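Local coordinates for RagA protein (Porphyromonas gingivalis, PDB 6SLN) that probably forms the TonB-dependent transporter barrel through which nutrients, most likely peptides, are taken up across the bacterial outer membrane, at residues A[750-756]-A[849-855]. Numbering follows the deposited sequence.
Sequences DWNVYAS and SLGASWK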
# COMPACT_ATOMS: atom_id res chain seq x y z
N ASP A 750 -20.41 53.71 28.30
CA ASP A 750 -21.06 52.67 29.09
C ASP A 750 -21.63 51.64 28.11
O ASP A 750 -21.38 50.44 28.23
CB ASP A 750 -22.16 53.25 29.99
CG ASP A 750 -22.22 52.60 31.37
OD1 ASP A 750 -21.20 52.60 32.09
OD2 ASP A 750 -23.31 52.11 31.74
N TRP A 751 -22.35 52.13 27.10
CA TRP A 751 -23.05 51.34 26.10
C TRP A 751 -22.33 51.41 24.75
O TRP A 751 -21.56 52.33 24.48
CB TRP A 751 -24.48 51.85 25.91
CG TRP A 751 -25.49 51.13 26.74
CD1 TRP A 751 -25.98 51.53 27.94
CD2 TRP A 751 -26.14 49.89 26.43
NE1 TRP A 751 -26.89 50.61 28.40
CE2 TRP A 751 -27.01 49.60 27.49
CE3 TRP A 751 -26.07 48.99 25.36
CZ2 TRP A 751 -27.80 48.45 27.52
CZ3 TRP A 751 -26.86 47.85 25.39
CH2 TRP A 751 -27.71 47.60 26.46
N ASN A 752 -22.62 50.43 23.88
CA ASN A 752 -22.11 50.46 22.51
C ASN A 752 -22.91 49.45 21.67
O ASN A 752 -22.64 48.25 21.71
CB ASN A 752 -20.62 50.14 22.46
CG ASN A 752 -20.07 50.20 21.04
OD1 ASN A 752 -20.80 50.48 20.08
ND2 ASN A 752 -18.77 49.94 20.89
N VAL A 753 -23.85 49.97 20.88
CA VAL A 753 -24.64 49.18 19.95
C VAL A 753 -24.10 49.41 18.56
O VAL A 753 -23.93 50.56 18.14
CB VAL A 753 -26.12 49.56 20.04
CG1 VAL A 753 -26.96 48.57 19.29
CG2 VAL A 753 -26.56 49.64 21.49
N TYR A 754 -23.83 48.32 17.82
CA TYR A 754 -23.26 48.39 16.49
C TYR A 754 -23.98 47.40 15.58
O TYR A 754 -24.50 46.38 16.04
CB TYR A 754 -21.75 48.08 16.48
CG TYR A 754 -21.37 46.97 17.43
CD1 TYR A 754 -21.20 47.24 18.79
CD2 TYR A 754 -21.21 45.67 16.99
CE1 TYR A 754 -20.87 46.23 19.68
CE2 TYR A 754 -20.88 44.65 17.87
CZ TYR A 754 -20.71 44.94 19.22
OH TYR A 754 -20.39 43.95 20.12
N ALA A 755 -24.00 47.73 14.29
CA ALA A 755 -24.74 46.96 13.30
C ALA A 755 -23.96 46.89 11.99
O ALA A 755 -23.29 47.84 11.59
CB ALA A 755 -26.12 47.56 13.03
N SER A 756 -24.07 45.75 11.34
CA SER A 756 -23.43 45.52 10.06
C SER A 756 -24.47 44.85 9.17
O SER A 756 -25.12 43.89 9.59
CB SER A 756 -22.18 44.65 10.22
OG SER A 756 -21.97 43.85 9.07
N SER A 849 -25.38 41.68 11.10
CA SER A 849 -24.78 41.45 12.41
C SER A 849 -25.17 42.60 13.34
O SER A 849 -25.02 43.77 12.99
CB SER A 849 -23.26 41.33 12.30
OG SER A 849 -22.87 40.23 11.47
N LEU A 850 -25.74 42.25 14.50
CA LEU A 850 -26.00 43.19 15.59
C LEU A 850 -24.92 43.03 16.65
O LEU A 850 -24.04 42.18 16.56
CB LEU A 850 -27.37 42.95 16.21
CG LEU A 850 -28.58 43.16 15.33
CD1 LEU A 850 -29.26 41.83 15.12
CD2 LEU A 850 -29.53 44.16 15.98
N GLY A 851 -25.01 43.86 17.67
CA GLY A 851 -24.07 43.73 18.76
C GLY A 851 -24.16 44.85 19.77
O GLY A 851 -24.04 46.02 19.43
N ALA A 852 -24.38 44.49 21.03
CA ALA A 852 -24.31 45.43 22.13
C ALA A 852 -23.22 44.98 23.10
O ALA A 852 -23.03 43.79 23.33
CB ALA A 852 -25.65 45.54 22.87
N SER A 853 -22.50 45.96 23.63
CA SER A 853 -21.56 45.72 24.71
C SER A 853 -21.91 46.67 25.84
O SER A 853 -22.04 47.88 25.63
CB SER A 853 -20.12 45.93 24.25
OG SER A 853 -20.01 47.13 23.52
N TRP A 854 -22.08 46.10 27.04
CA TRP A 854 -22.27 46.90 28.24
C TRP A 854 -20.93 47.34 28.80
O TRP A 854 -20.08 47.83 28.05
CB TRP A 854 -23.04 46.13 29.29
CG TRP A 854 -23.90 47.06 30.03
CD1 TRP A 854 -24.50 48.17 29.52
CD2 TRP A 854 -24.23 47.01 31.41
NE1 TRP A 854 -25.20 48.81 30.51
CE2 TRP A 854 -25.06 48.11 31.68
CE3 TRP A 854 -23.92 46.13 32.45
CZ2 TRP A 854 -25.58 48.36 32.94
CZ3 TRP A 854 -24.44 46.38 33.70
CH2 TRP A 854 -25.26 47.48 33.93
N LYS A 855 -20.73 47.17 30.10
CA LYS A 855 -19.39 47.31 30.66
C LYS A 855 -18.84 45.90 30.87
O LYS A 855 -18.89 45.33 31.96
CB LYS A 855 -19.41 48.14 31.94
CG LYS A 855 -18.11 48.93 32.18
CD LYS A 855 -18.31 50.22 32.99
CE LYS A 855 -16.97 50.83 33.44
NZ LYS A 855 -16.88 51.03 34.93
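The carbonyl oxygen Asn752 O draws two donors of Ser853: the backbone N at 3.0 Å and, weakly, the hydroxyl OG, with Ala852 CA adding a CA-H...O contact. Three further backbone bonds tie the antiparallel strands together. Tyr754 N donates to Gly851 O at 2.8 Å, and Ser756 and Ser849 exchange a reciprocal pair of N-H...O bonds, Ser756 N to Ser849 O and Ser849 N to Ser756 O, each 2.7 Å long.

A tyrosine ring lies over the glycine of the facing strand. With CG lodged between its own backbone N and carbonyl carbon (chi1 38°), Tyr754 folds its ring across the neighbouring strand. Gly851 CA makes a CH-pi contact 3.8 Å from the ring centroid, while Gly851 O sits beneath the centre of the same face. Past the glycine, Tyr754 OH reaches Asp860 on strand 857-873, to which Ser849 OG is also tied through Asp862.

Two surface tryptophans meet near the short-turn end of the pair. The edge of Trp854 points at a face of Trp751 in an edge-to-face pair, planes 65° apart, with Trp854 CD1 3.5 Å from Trp751 CE2. At its own edge Trp751 places CZ3 3.6 Å from Ala852 CB, on the apolar face that also carries Val753.

Strands 732-746 and 857-873 flank the pair, continuing the antiparallel wall. Surface tryptophans near this end are consistent with the aromatic belt of outer-membrane proteins, probably here on the periplasmic side, where the turns are short. The tyrosine ring laid over a cross-strand glycine is the mortise-tenon joint of transmembrane beta-barrels.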